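Local atomic coordinates of agarase (Pseudoalteromonas fuliginea, PDB entry 6XJ9), a protein that probably hydrolyses the glycosidic bonds of agarose, the red-algal galactan, as a family 50 glycoside hydrolase of a marine bacterium. Residues A[60-66]-A[195-201]; A[455-460]-A[477-483]. One frame throughout, in Å; residues are numbered along the deposited sequence.

Interaction 1: residues A[60-66]-A[195-201]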
loop_
_atom_site.group_PDB
_atom_site.type_symbol
_atom_site.label_atom_id
_atom_site.label_comp_id
_atom_site.label_asym_id
_atom_site.label_seq_id
_atom_site.Cartn_x
_atom_site.Cartn_y
_atom_site.Cartn_z
ATOM N N ASN A 60 11.902 13.726 -22.775
ATOM C CA ASN A 60 11.221 13.954 -21.512
ATOM C C ASN A 60 9.998 14.818 -21.799
ATOM O O ASN A 60 10.099 15.868 -22.427
ATOM C CB ASN A 60 12.157 14.468 -20.417
ATOM C CG ASN A 60 13.354 13.561 -20.200
ATOM O OD1 ASN A 60 13.367 12.736 -19.283
ATOM N ND2 ASN A 60 14.365 13.699 -21.042
ATOM N N VAL A 61 8.836 14.308 -21.396
ATOM C CA VAL A 61 7.559 14.899 -21.750
ATOM C C VAL A 61 6.885 15.301 -20.444
ATOM O O VAL A 61 6.659 14.440 -19.593
ATOM C CB VAL A 61 6.701 13.887 -22.535
ATOM C CG1 VAL A 61 5.375 14.489 -22.979
ATOM C CG2 VAL A 61 7.443 13.276 -23.720
ATOM N N GLN A 62 6.642 16.608 -20.271
ATOM C CA GLN A 62 5.861 17.125 -19.151
ATOM C C GLN A 62 4.470 17.508 -19.647
ATOM O O GLN A 62 4.286 18.572 -20.235
ATOM C CB GLN A 62 6.561 18.318 -18.500
ATOM C CG GLN A 62 7.696 17.910 -17.573
ATOM C CD GLN A 62 8.774 18.960 -17.463
ATOM O OE1 GLN A 62 8.568 20.127 -17.790
ATOM N NE2 GLN A 62 9.944 18.544 -17.004
ATOM N N PHE A 63 3.509 16.601 -19.435
ATOM C CA PHE A 63 2.128 16.807 -19.835
ATOM C C PHE A 63 1.506 17.845 -18.908
ATOM O O PHE A 63 1.571 17.711 -17.694
ATOM C CB PHE A 63 1.321 15.506 -19.722
ATOM C CG PHE A 63 1.763 14.372 -20.616
ATOM C CD1 PHE A 63 1.311 14.284 -21.928
ATOM C CD2 PHE A 63 2.609 13.381 -20.139
ATOM C CE1 PHE A 63 1.715 13.237 -22.748
ATOM C CE2 PHE A 63 3.013 12.336 -20.956
ATOM C CZ PHE A 63 2.562 12.262 -22.259
ATOM N N GLN A 64 0.914 18.890 -19.491
ATOM C CA GLN A 64 0.342 19.953 -18.681
ATOM C C GLN A 64 -1.108 19.576 -18.384
ATOM O O GLN A 64 -2.034 20.303 -18.731
ATOM C CB GLN A 64 0.505 21.306 -19.381
ATOM C CG GLN A 64 1.954 21.655 -19.715
ATOM C CD GLN A 64 2.069 22.915 -20.540
ATOM O OE1 GLN A 64 1.355 23.117 -21.522
ATOM N NE2 GLN A 64 2.984 23.785 -20.141
ATOM N N SER A 65 -1.270 18.427 -17.713
ATOM C CA SER A 65 -2.540 17.732 -17.593
ATOM C C SER A 65 -3.366 18.250 -16.416
ATOM O O SER A 65 -4.557 17.955 -16.329
ATOM C CB SER A 65 -2.326 16.232 -17.527
ATOM O OG SER A 65 -1.280 15.913 -16.622
ATOM N N LYS A 66 -2.744 19.029 -15.523
ATOM C CA LYS A 66 -3.494 19.695 -14.469
ATOM C C LYS A 66 -4.463 20.706 -15.076
ATOM O O LYS A 66 -5.622 20.764 -14.680
ATOM C CB LYS A 66 -2.585 20.385 -13.447
ATOM C CG LYS A 66 -3.285 20.883 -12.183
ATOM C CD LYS A 66 -2.321 21.439 -11.158
ATOM C CE LYS A 66 -2.896 21.586 -9.762
ATOM N NZ LYS A 66 -3.913 22.660 -9.695
ATOM N N THR A 195 -6.884 14.034 -15.888
ATOM C CA THR A 195 -6.242 13.748 -14.617
ATOM C C THR A 195 -6.595 14.866 -13.638
ATOM O O THR A 195 -7.271 15.829 -14.008
ATOM C CB THR A 195 -4.717 13.616 -14.757
ATOM O OG1 THR A 195 -4.186 14.859 -15.215
ATOM C CG2 THR A 195 -4.292 12.522 -15.714
ATOM N N LEU A 196 -6.127 14.730 -12.396
ATOM C CA LEU A 196 -6.146 15.863 -11.477
ATOM C C LEU A 196 -4.769 16.512 -11.402
ATOM O O LEU A 196 -4.655 17.654 -10.951
ATOM C CB LEU A 196 -6.639 15.403 -10.101
ATOM C CG LEU A 196 -8.029 14.767 -10.108
ATOM C CD1 LEU A 196 -8.407 14.263 -8.711
ATOM C CD2 LEU A 196 -9.074 15.750 -10.639
ATOM N N HIS A 197 -3.741 15.772 -11.843
ATOM C CA HIS A 197 -2.345 16.161 -11.676
ATOM C C HIS A 197 -1.634 16.253 -13.025
ATOM O O HIS A 197 -2.003 15.559 -13.976
ATOM C CB HIS A 197 -1.597 15.134 -10.803
ATOM C CG HIS A 197 -2.207 14.888 -9.463
ATOM N ND1 HIS A 197 -2.509 15.909 -8.593
ATOM C CD2 HIS A 197 -2.564 13.742 -8.840
ATOM C CE1 HIS A 197 -3.033 15.412 -7.487
ATOM N NE2 HIS A 197 -3.079 14.080 -7.616
ATOM N N ASP A 198 -0.595 17.100 -13.078
ATOM C CA ASP A 198 0.421 17.038 -14.124
ATOM C C ASP A 198 1.099 15.667 -14.074
ATOM O O ASP A 198 1.378 15.140 -12.994
ATOM C CB ASP A 198 1.487 18.142 -13.979
ATOM C CG ASP A 198 1.040 19.545 -14.365
ATOM O OD1 ASP A 198 0.086 19.683 -15.164
ATOM O OD2 ASP A 198 1.656 20.500 -13.872
ATOM N N LYS A 199 1.336 15.083 -15.260
ATOM C CA LYS A 199 2.007 13.799 -15.387
ATOM C C LYS A 199 3.258 13.992 -16.239
ATOM O O LYS A 199 3.361 14.982 -16.960
ATOM C CB LYS A 199 1.074 12.758 -16.012
ATOM C CG LYS A 199 -0.322 12.690 -15.399
ATOM C CD LYS A 199 -0.302 12.447 -13.909
ATOM C CE LYS A 199 -0.575 11.012 -13.534
ATOM N NZ LYS A 199 -2.006 10.641 -13.637
ATOM N N GLU A 200 4.203 13.050 -16.118
ATOM C CA GLU A 200 5.456 13.105 -16.853
ATOM C C GLU A 200 5.763 11.739 -17.458
ATOM O O GLU A 200 5.303 10.704 -16.969
ATOM C CB GLU A 200 6.613 13.436 -15.919
ATOM C CG GLU A 200 6.680 14.895 -15.503
ATOM C CD GLU A 200 7.966 15.208 -14.755
ATOM O OE1 GLU A 200 7.896 15.888 -13.718
ATOM O OE2 GLU A 200 9.035 14.762 -15.210
ATOM N N LEU A 201 6.593 11.746 -18.500
ATOM C CA LEU A 201 6.957 10.504 -19.157
ATOM C C LEU A 201 8.312 10.687 -19.828
ATOM O O LEU A 201 8.590 11.741 -20.407
ATOM C CB LEU A 201 5.864 10.155 -20.170
ATOM C CG LEU A 201 5.974 8.791 -20.846
ATOM C CD1 LEU A 201 5.600 7.666 -19.889
ATOM C CD2 LEU A 201 5.096 8.754 -22.080
HETATM O O HOH W 1 -6.078 16.099 -17.436
#

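Interaction 2: residues A[455-460]-A[477-483]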
loop_
_atom_site.group_PDB
_atom_site.type_symbol
_atom_site.label_atom_id
_atom_site.label_comp_id
_atom_site.label_asym_id
_atom_site.label_seq_id
_atom_site.Cartn_x
_atom_site.Cartn_y
_atom_site.Cartn_z
ATOM N N ILE A 455 -36.989 1.370 -17.202
ATOM C CA ILE A 455 -38.217 1.478 -17.975
ATOM C C ILE A 455 -38.048 0.716 -19.290
ATOM O O ILE A 455 -37.276 1.113 -20.170
ATOM C CB ILE A 455 -38.663 2.939 -18.177
ATOM C CG1 ILE A 455 -38.884 3.628 -16.823
ATOM C CG2 ILE A 455 -39.922 2.981 -19.024
ATOM C CD1 ILE A 455 -39.211 5.104 -16.934
ATOM N N ILE A 456 -38.781 -0.396 -19.381
ATOM C CA ILE A 456 -38.709 -1.333 -20.486
ATOM C C ILE A 456 -40.140 -1.600 -20.930
ATOM O O ILE A 456 -41.043 -1.621 -20.101
ATOM C CB ILE A 456 -38.015 -2.639 -20.042
ATOM C CG1 ILE A 456 -36.555 -2.426 -19.637
ATOM C CG2 ILE A 456 -38.168 -3.743 -21.074
ATOM C CD1 ILE A 456 -35.655 -1.877 -20.720
ATOM N N GLY A 457 -40.335 -1.819 -22.231
ATOM C CA GLY A 457 -41.680 -2.067 -22.726
ATOM C C GLY A 457 -41.754 -2.110 -24.245
ATOM O O GLY A 457 -40.733 -2.077 -24.930
ATOM N N ASP A 458 -42.992 -2.166 -24.745
ATOM C CA ASP A 458 -43.254 -2.292 -26.165
ATOM C C ASP A 458 -43.752 -0.958 -26.713
ATOM O O ASP A 458 -44.301 -0.916 -27.811
ATOM C CB ASP A 458 -44.256 -3.421 -26.434
ATOM C CG ASP A 458 -43.729 -4.815 -26.127
ATOM O OD1 ASP A 458 -42.548 -5.088 -26.438
ATOM O OD2 ASP A 458 -44.505 -5.622 -25.579
ATOM N N PHE A 459 -43.575 0.128 -25.940
ATOM C CA PHE A 459 -43.864 1.466 -26.432
ATOM C C PHE A 459 -43.069 1.703 -27.718
ATOM O O PHE A 459 -42.112 0.991 -27.988
ATOM C CB PHE A 459 -43.574 2.524 -25.359
ATOM C CG PHE A 459 -42.323 2.272 -24.557
ATOM C CD1 PHE A 459 -41.068 2.484 -25.111
ATOM C CD2 PHE A 459 -42.399 1.777 -23.267
ATOM C CE1 PHE A 459 -39.917 2.226 -24.383
ATOM C CE2 PHE A 459 -41.247 1.518 -22.538
ATOM C CZ PHE A 459 -40.007 1.747 -23.098
ATOM N N LYS A 460 -43.491 2.695 -28.509
ATOM C CA LYS A 460 -42.789 3.117 -29.709
ATOM C C LYS A 460 -41.413 3.663 -29.339
ATOM O O LYS A 460 -41.190 4.101 -28.214
ATOM C CB LYS A 460 -43.588 4.223 -30.399
ATOM C CG LYS A 460 -44.826 3.768 -31.163
ATOM C CD LYS A 460 -45.787 4.908 -31.419
ATOM C CE LYS A 460 -46.351 4.913 -32.823
ATOM N NZ LYS A 460 -47.279 3.784 -33.044
ATOM N N ASP A 477 -45.278 8.685 -26.640
ATOM C CA ASP A 477 -46.177 7.550 -26.814
ATOM C C ASP A 477 -46.860 7.283 -25.475
ATOM O O ASP A 477 -46.176 7.013 -24.493
ATOM C CB ASP A 477 -45.446 6.312 -27.364
ATOM C CG ASP A 477 -46.303 5.057 -27.517
ATOM O OD1 ASP A 477 -47.545 5.172 -27.456
ATOM O OD2 ASP A 477 -45.726 3.968 -27.704
ATOM N N PRO A 478 -48.208 7.381 -25.364
ATOM C CA PRO A 478 -48.879 7.163 -24.079
ATOM C C PRO A 478 -48.411 5.887 -23.386
ATOM O O PRO A 478 -48.279 5.874 -22.171
ATOM C CB PRO A 478 -50.372 7.138 -24.447
ATOM C CG PRO A 478 -50.446 8.051 -25.660
ATOM C CD PRO A 478 -49.151 7.806 -26.414
ATOM N N GLU A 479 -48.110 4.838 -24.165
ATOM C CA GLU A 479 -47.637 3.594 -23.578
ATOM C C GLU A 479 -46.346 3.815 -22.783
ATOM O O GLU A 479 -46.085 3.056 -21.856
ATOM C CB GLU A 479 -47.496 2.482 -24.625
ATOM C CG GLU A 479 -47.065 1.130 -24.055
ATOM C CD GLU A 479 -48.025 0.420 -23.104
ATOM O OE1 GLU A 479 -49.216 0.826 -23.041
ATOM O OE2 GLU A 479 -47.578 -0.539 -22.413
ATOM N N PHE A 480 -45.534 4.828 -23.139
ATOM C CA PHE A 480 -44.307 5.060 -22.385
ATOM C C PHE A 480 -44.670 5.457 -20.956
ATOM O O PHE A 480 -44.063 4.991 -20.001
ATOM C CB PHE A 480 -43.356 6.083 -23.030
ATOM C CG PHE A 480 -42.166 6.414 -22.153
ATOM C CD1 PHE A 480 -41.121 5.510 -22.000
ATOM C CD2 PHE A 480 -42.106 7.603 -21.429
ATOM C CE1 PHE A 480 -40.035 5.795 -21.185
ATOM C CE2 PHE A 480 -41.023 7.885 -20.607
ATOM C CZ PHE A 480 -39.986 6.981 -20.483
ATOM N N THR A 481 -45.698 6.298 -20.826
ATOM C CA THR A 481 -46.166 6.734 -19.519
ATOM C C THR A 481 -46.708 5.552 -18.716
ATOM O O THR A 481 -46.426 5.444 -17.525
ATOM C CB THR A 481 -47.149 7.901 -19.662
ATOM O OG1 THR A 481 -46.376 8.973 -20.204
ATOM C CG2 THR A 481 -47.790 8.298 -18.349
ATOM N N VAL A 482 -47.482 4.671 -19.369
ATOM C CA VAL A 482 -47.964 3.462 -18.711
ATOM C C VAL A 482 -46.773 2.694 -18.127
ATOM O O VAL A 482 -46.781 2.336 -16.954
ATOM C CB VAL A 482 -48.830 2.589 -19.651
ATOM C CG1 VAL A 482 -49.245 1.274 -19.004
ATOM C CG2 VAL A 482 -50.055 3.326 -20.174
ATOM N N ARG A 483 -45.725 2.484 -18.932
ATOM C CA ARG A 483 -44.609 1.631 -18.537
ATOM C C ARG A 483 -43.738 2.314 -17.482
ATOM O O ARG A 483 -43.181 1.644 -16.610
ATOM C CB ARG A 483 -43.808 1.186 -19.766
ATOM C CG ARG A 483 -44.479 0.090 -20.589
ATOM C CD ARG A 483 -44.096 -1.293 -20.090
ATOM N NE ARG A 483 -44.821 -1.769 -18.919
ATOM C CZ ARG A 483 -44.292 -2.448 -17.897
ATOM N NH1 ARG A 483 -42.997 -2.709 -17.855
ATOM N NH2 ARG A 483 -45.067 -2.837 -16.899
#

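Interaction 1: residues A[60-66]-A[195-201]
S65 gives its hydroxyl to the carbonyl oxygen of H197 just where the strand ladder between 60-66 and 195-201 breaks off, so a side chain takes over from the backbone. The ladder is antiparallel, its short strand axes 165° apart, and belongs to the β-sheet framework of the agarase CBM-like domain. V61 and L201 form its hydrogen-bonded pair, V61 N to L201 O at 2.8 Å and L201 N to V61 O at 2.9 Å; Q62 and E200 form the next, non-hydrogen-bonded pair, their CG atoms 3.8 Å apart as the two side chains run alongside each other.

On the other face, F63 brings the rim atom CE2 within 3.7 Å of L201 CB, while V61 CG1, from the same strand, sits over the rim of one face of the ring. An inverse gamma turn centred on Q64 turns the chain beyond F63. A chi1 of 46° places S65 OG between its own backbone N and carbonyl carbon, from where it reaches H197 O at 2.8 Å, in the carbonyl plane and on a lone pair. T195 OG1 also donates to H197 O, at 2.6 Å, so two hydroxyls grip it. With an alanine in place of S65, H197 O would probably keep the T195 hydroxyl but lose one of these two grips, and K199 N its weak bond to the serine oxygen. R650 binds T195 O and K66 O from outside, and the K199 amine pairs with E647. Last, K66 N makes a nearly straight bond to D198 OD1 (2.9 Å), meeting it on the anti side, 31° out of the carboxylate plane.

Interaction 2: residues A[455-460]-A[477-483]
The F459 ring is covered on both faces: F480 CD1 stands 3.9 Å above its centre on one, and G457 C lies over the rim of the other. At the ring's edge, in its plane, is R483 CB. F480 presents its own edge, which makes the aromatic pair T-shaped, with centroids 5.3 Å apart and planes at 82°. A chi1 of 40° turns the F459 ring back over its own backbone, within reach of both G457 and the helix. I455 then extends the apolar patch, its CG2 lying 3.5 Å from F480 CE1, and V601 and V602 of helix 584-609 adjoin it.

The guanidinium of R483 is tilted only 13° from the F459 ring plane. Bends at chi2 and chi3 fold the arginine so that R483 NH1 reaches I456 O at 3.2 Å, an almost straight bond with the oxygen in the guanidinium plane; NH2 pairs with E486.

At the other end, D477 divides its carboxylate. D477 OD2 accepts from K460 N at 2.7 Å through its anti lone pair. D477 is also at the N-cap position of helix 478-495, and its OD1 accepts a weak capping bond from E479 N. The arrangement is thus an N-capped helix start whose capping aspartate also grips the loop 455-460, with an edge-to-face phenylalanine pair packed between the loop and the helix's first turns.

Overall arrangement
From the N terminus, the chain reaches interaction 1 first: 60-66 leaves strand 58-63 and, after 128 intervening residues rich in strand and without helix, 195-201 returns to pair with it, closing a long loop within the CBM-like domain. The loop end of this contact meets residues near 647-650, far along the chain, and so ties the early β-rich part to a later one. Interaction 2 opens only afterwards and closes a short loop of 16 residues, tying the segment after strand 449-453 to the start of helix 478-495. The two are in series, neither nesting nor crossing. Interactions 1 and 2 lie on opposite sides of the chain's centre; the centres of interactions 1 and 2 are about 48 Å apart. The nearest atoms of interactions 1 and 2 are about 32 Å apart.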